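Local coordinates for avidin-related protein 4/5 (PDB 1Y55) that binds biotin with high affinity as a tetrameric, thermostable relative of avidin from chicken, at residues 31-36 with 47-52; 57-62 with 80-85. The protein carries 1 engineered substitution. One frame throughout, in Å; residues are numbered along the deposited sequence. Where two conformers were deposited one is given.

Both contacts belong to the eight-stranded antiparallel barrel of the avidin family, and they follow one another along the chain. Contact 1 joins strands 28-34 and 47-53 beside the biotin pocket and supplies two of its residues, Tyr33 and Thr35. Contact 2 closes the open end of the hairpin made by strands 61-67 and 74-83. The two centres lie about 20 Å apart, yet strands 47-53 and 61-67 are neighbours in the sheet, and Ile52 O of contact 1 packs 3.5 Å from Phe62 CB of contact 2. The Phe62 side chain stays about 12 Å from a bound biotin. Each contact also touches a second subunit of the tetramer.

Contact 1: residues 31-36 with 47-52. With BTN (biotin), chain C.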
# COMPACT_ATOMS: atom_id res chain seq x y z
N GLY A 31 -8.50 -18.29 -14.07
CA GLY A 31 -9.80 -18.28 -13.48
C GLY A 31 -10.60 -17.08 -13.93
O GLY A 31 -10.25 -16.37 -14.86
N THR A 32 -11.70 -16.86 -13.22
CA THR A 32 -12.56 -15.71 -13.46
C THR A 32 -12.90 -15.04 -12.13
O THR A 32 -12.85 -15.66 -11.07
CB THR A 32 -13.86 -16.10 -14.18
OG1 THR A 32 -14.60 -16.98 -13.33
CG2 THR A 32 -13.60 -16.82 -15.50
N TYR A 33 -13.24 -13.77 -12.24
CA TYR A 33 -13.50 -12.93 -11.08
C TYR A 33 -14.75 -12.12 -11.38
O TYR A 33 -14.79 -11.41 -12.39
CB TYR A 33 -12.31 -12.01 -10.81
CG TYR A 33 -12.23 -11.47 -9.40
CD1 TYR A 33 -13.06 -10.44 -8.97
CD2 TYR A 33 -11.32 -11.99 -8.50
CE1 TYR A 33 -12.98 -9.95 -7.67
CE2 TYR A 33 -11.24 -11.51 -7.21
CZ TYR A 33 -12.07 -10.49 -6.79
OH TYR A 33 -11.95 -10.06 -5.49
N LEU A 34 -15.75 -12.22 -10.50
CA LEU A 34 -16.98 -11.42 -10.58
C LEU A 34 -16.97 -10.48 -9.37
O LEU A 34 -17.26 -10.89 -8.25
CB LEU A 34 -18.22 -12.30 -10.61
CG LEU A 34 -19.52 -11.55 -10.86
CD1 LEU A 34 -19.53 -10.85 -12.20
CD2 LEU A 34 -20.70 -12.50 -10.76
N THR A 35 -16.57 -9.24 -9.60
CA THR A 35 -16.53 -8.28 -8.51
C THR A 35 -17.94 -7.83 -8.14
O THR A 35 -18.79 -7.62 -9.00
CB THR A 35 -15.63 -7.09 -8.83
OG1 THR A 35 -15.61 -6.24 -7.67
CG2 THR A 35 -16.09 -6.27 -10.04
N ALA A 36 -18.17 -7.67 -6.83
CA ALA A 36 -19.44 -7.15 -6.36
C ALA A 36 -19.53 -5.63 -6.50
O ALA A 36 -20.63 -5.07 -6.52
CB ALA A 36 -19.65 -7.52 -4.91
N SER A 47 -14.59 -11.26 -15.41
CA SER A 47 -13.27 -10.88 -15.90
C SER A 47 -12.26 -11.97 -15.61
O SER A 47 -12.33 -12.67 -14.61
CB SER A 47 -12.85 -9.57 -15.24
OG SER A 47 -13.71 -8.51 -15.65
N PRO A 48 -11.28 -12.13 -16.50
CA PRO A 48 -10.27 -13.18 -16.33
C PRO A 48 -9.17 -12.81 -15.35
O PRO A 48 -8.82 -11.65 -15.19
CB PRO A 48 -9.70 -13.32 -17.74
CG PRO A 48 -9.79 -11.94 -18.30
CD PRO A 48 -11.09 -11.40 -17.77
N LEU A 49 -8.63 -13.86 -14.73
CA LEU A 49 -7.46 -13.73 -13.86
C LEU A 49 -6.41 -14.77 -14.23
O LEU A 49 -6.71 -15.83 -14.79
CB LEU A 49 -7.84 -13.83 -12.37
CG LEU A 49 -8.30 -15.19 -11.85
CD1 LEU A 49 -7.14 -16.07 -11.38
CD2 LEU A 49 -9.30 -15.03 -10.72
N LEU A 50 -5.16 -14.45 -13.91
CA LEU A 50 -4.01 -15.31 -14.17
C LEU A 50 -3.03 -15.10 -13.04
O LEU A 50 -2.72 -13.96 -12.72
CB LEU A 50 -3.37 -14.89 -15.48
CG LEU A 50 -2.35 -15.78 -16.13
CD1 LEU A 50 -2.91 -17.17 -16.37
CD2 LEU A 50 -1.96 -15.14 -17.47
N GLY A 51 -2.52 -16.17 -12.45
CA GLY A 51 -1.61 -16.06 -11.33
C GLY A 51 -0.72 -17.26 -11.12
O GLY A 51 -0.70 -18.20 -11.91
N ILE A 52 0.06 -17.17 -10.05
CA ILE A 52 0.98 -18.22 -9.65
C ILE A 52 0.93 -18.38 -8.14
O ILE A 52 1.02 -17.39 -7.41
CB ILE A 52 2.45 -17.96 -10.07
CG1 ILE A 52 2.58 -17.29 -11.45
CG2 ILE A 52 3.21 -19.27 -10.07
CD1 ILE A 52 4.01 -16.91 -11.80
C11 BTN C . -13.13 -1.26 -11.84
O11 BTN C . -13.77 -0.61 -10.82
O12 BTN C . -12.88 -0.66 -12.96
C10 BTN C . -12.70 -2.65 -11.72
C9 BTN C . -13.26 -3.40 -10.53
C8 BTN C . -12.40 -3.23 -9.28
C7 BTN C . -12.98 -4.01 -8.10
C2 BTN C . -12.04 -4.03 -6.85
S1 BTN C . -10.57 -5.00 -7.03
C6 BTN C . -10.25 -4.75 -5.27
C5 BTN C . -11.61 -4.91 -4.59
N1 BTN C . -11.93 -6.29 -4.27
C3 BTN C . -12.98 -6.70 -4.95
O3 BTN C . -13.48 -7.92 -4.85
N2 BTN C . -13.47 -5.76 -5.73
C4 BTN C . -12.73 -4.51 -5.57
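Gly31 to Tyr33 pair antiparallel with Ser47 to Leu49, the short strand axes splayed to 130°, with Gly31-Leu49 and Tyr33-Ser47 as hydrogen-bonded pairs and Thr32-Pro48 as the non-hydrogen-bonded pair between them. These are adjacent strands of the avidin beta barrel, which holds biotin at its end. Four backbone bonds tie them together; the shortest runs from Tyr33 N to Ser47 O, 2.8 Å. Ser47 O also takes a CA-H...O contact from Thr32 CA at 3.3 Å.

Leu49 lays its side chain over the glycine, with CG tucked between its own backbone N and carbonyl carbon. Leu49 CG lies 3.6 Å from Gly31 C, Leu49 CD1 3.7 Å from Gly31 N, and Leu49 CD2 3.6 Å from Thr32 O. An alanine at Leu49 would probably open a gap over the Gly31 backbone and leave the edge of the Tyr33 ring without its CD2 neighbour. Phe64 and Val66 of strand 61-67 pack on the same leucine.

Tyr33 shares the Leu49 face of the sheet but leads away from strand 47-52 toward the ligand. Its CG is anti to the backbone N (chi1 -159°), and Trp68 and Phe77 meet its ring. Tyr33 OH gives its hydrogen bond to biotin O3, 2.7 Å away, which lies at the ring edge and in its plane. Ser47, on this face too, turns OG to Asn69 N and Thr45 O.

Just past the strand, Thr35 OG1 receives the biotin N2 hydrogen at 2.9 Å in a nearly straight bond (174°), and the same hydroxyl is hydrogen-bonded to Val37 O.

Contact 2: residues 57-62 with 80-85; sequences ASQPTF and QCFIDR
Gln59 reaches across to Cys81, Phe82 and Ile83, and its side chain can be followed outward one atom at a time. Gln59 CB presses against Cys81 O at 3.1 Å. CG, set beside its own backbone N by a chi1 of -66°, lies next to the same oxygen; this carbonyl is buried here without a hydrogen-bonding partner. Beyond CG the chain is extended and carries CD toward Ile83 N and Phe82 CD1. At the tip, Gln59 OE1 accepts a hydrogen bond from Ile83 N, 2.9 Å away, the donor lying in the carbonyl plane on a lone pair. A side-chain oxygen thus takes the place a main-chain carbonyl would hold on a paired strand. The amide stands nearly upright to the Phe82 ring, their planes 84° apart, with OE1 at the ring edge. NE2 turns outward to Asn102 O of a neighbouring subunit, so both ends of the amide are engaged.

One step on, the backbone takes over: Cys81 N donates to Pro60 O at 3.0 Å. Here the antiparallel hairpin of strands 61-67 and 74-83, part of the avidin barrel wall, begins in earnest, and Thr61 faces Gln80 as a non-hydrogen-bonded pair with CA atoms 4.2 Å apart.

On the other side of the strand from Gln80, Cys81 SG meets both Pro60 and the Phe62 ring. Pro60 CG touches Cys81 SG at 3.7 Å, and Phe62 CD2 comes within 3.6 Å of that sulfur, a sulfur-aromatic contact made obliquely to the ring. Cys4 also touches Cys81, consistent with the disulfide known in avidin, and Leu6 and Leu91 pack here too. At the edge of the contact, Ile83 CD1 rests 3.5 Å from Ser58 O.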
# COMPACT_ATOMS: atom_id res chain seq x y z
N ALA A 57 4.64 -25.77 -0.58
CA ALA A 57 4.11 -25.33 0.70
C ALA A 57 2.67 -25.77 0.94
O ALA A 57 1.82 -25.68 0.06
CB ALA A 57 4.17 -23.81 0.79
N SER A 58 2.36 -26.24 2.13
CA SER A 58 0.95 -26.51 2.45
C SER A 58 0.14 -25.23 2.59
O SER A 58 -1.06 -25.25 2.32
CB SER A 58 0.81 -27.34 3.72
OG SER A 58 1.41 -26.70 4.83
N GLN A 59 0.78 -24.12 2.99
CA GLN A 59 0.07 -22.85 3.13
C GLN A 59 0.77 -21.86 2.21
O GLN A 59 1.54 -20.99 2.67
CB GLN A 59 0.11 -22.37 4.58
CG GLN A 59 -0.67 -23.30 5.51
CD GLN A 59 -0.85 -22.74 6.90
OE1 GLN A 59 -1.97 -22.65 7.38
NE2 GLN A 59 0.23 -22.34 7.55
N PRO A 60 0.56 -22.00 0.90
CA PRO A 60 1.35 -21.24 -0.07
C PRO A 60 1.01 -19.76 -0.12
O PRO A 60 -0.15 -19.38 0.07
CB PRO A 60 0.97 -21.89 -1.41
CG PRO A 60 -0.42 -22.37 -1.17
CD PRO A 60 -0.39 -22.91 0.23
N THR A 61 2.02 -18.96 -0.42
CA THR A 61 1.76 -17.60 -0.90
C THR A 61 1.43 -17.69 -2.42
O THR A 61 1.73 -18.68 -3.12
CB THR A 61 2.90 -16.69 -0.62
OG1 THR A 61 3.30 -16.59 0.75
CG2 THR A 61 3.99 -16.90 -1.53
N PHE A 62 0.82 -16.63 -2.92
CA PHE A 62 0.37 -16.58 -4.31
C PHE A 62 0.17 -15.13 -4.72
O PHE A 62 0.12 -14.22 -3.88
CB PHE A 62 -0.95 -17.37 -4.49
CG PHE A 62 -2.07 -16.84 -3.67
CD1 PHE A 62 -2.83 -15.76 -4.13
CD2 PHE A 62 -2.35 -17.36 -2.41
CE1 PHE A 62 -3.83 -15.21 -3.33
CE2 PHE A 62 -3.37 -16.84 -1.65
CZ PHE A 62 -4.10 -15.77 -2.10
N GLN A 80 -1.84 -15.34 1.12
CA GLN A 80 -1.47 -16.67 1.57
C GLN A 80 -2.74 -17.46 1.87
O GLN A 80 -3.73 -16.90 2.36
CB GLN A 80 -0.54 -16.59 2.80
CG GLN A 80 0.04 -17.92 3.25
CD GLN A 80 1.15 -17.81 4.29
OE1 GLN A 80 1.71 -18.88 4.68
NE2 GLN A 80 1.49 -16.66 4.74
N CYS A 81 -2.70 -18.75 1.56
CA CYS A 81 -3.79 -19.68 1.93
C CYS A 81 -3.42 -20.34 3.24
O CYS A 81 -2.39 -21.01 3.34
CB CYS A 81 -4.00 -20.76 0.89
SG CYS A 81 -3.51 -20.35 -0.76
N PHE A 82 -4.26 -20.14 4.25
CA PHE A 82 -4.09 -20.77 5.54
C PHE A 82 -5.10 -21.89 5.71
O PHE A 82 -6.25 -21.78 5.30
CB PHE A 82 -4.29 -19.75 6.66
CG PHE A 82 -3.25 -18.68 6.69
CD1 PHE A 82 -1.98 -18.97 7.15
CD2 PHE A 82 -3.53 -17.40 6.25
CE1 PHE A 82 -1.01 -17.98 7.17
CE2 PHE A 82 -2.57 -16.41 6.28
CZ PHE A 82 -1.30 -16.70 6.75
N ILE A 83 -4.65 -22.97 6.35
CA ILE A 83 -5.49 -24.09 6.77
C ILE A 83 -5.53 -24.13 8.29
O ILE A 83 -4.50 -24.24 8.93
CB ILE A 83 -4.92 -25.45 6.30
CG1 ILE A 83 -4.59 -25.47 4.81
CG2 ILE A 83 -5.88 -26.59 6.64
CD1 ILE A 83 -3.56 -26.53 4.43
N ASP A 84 -6.75 -24.00 8.83
CA ASP A 84 -7.14 -24.13 10.24
C ASP A 84 -6.84 -25.49 10.83
O ASP A 84 -6.66 -26.45 10.10
CB ASP A 84 -8.68 -24.13 10.32
CG ASP A 84 -9.26 -22.93 10.97
OD1 ASP A 84 -10.48 -22.78 10.78
OD2 ASP A 84 -8.64 -22.11 11.68
N ARG A 85 -6.86 -25.58 12.15
CA ARG A 85 -6.80 -26.89 12.82
C ARG A 85 -8.03 -27.79 12.52
O ARG A 85 -7.99 -28.98 12.83
CB ARG A 85 -6.64 -26.72 14.34
CG ARG A 85 -7.67 -25.81 14.95
CD ARG A 85 -7.73 -25.79 16.45
NE ARG A 85 -8.76 -24.84 16.84
CZ ARG A 85 -8.56 -23.54 17.04
NH1 ARG A 85 -7.34 -23.01 16.94
NH2 ARG A 85 -9.58 -22.76 17.37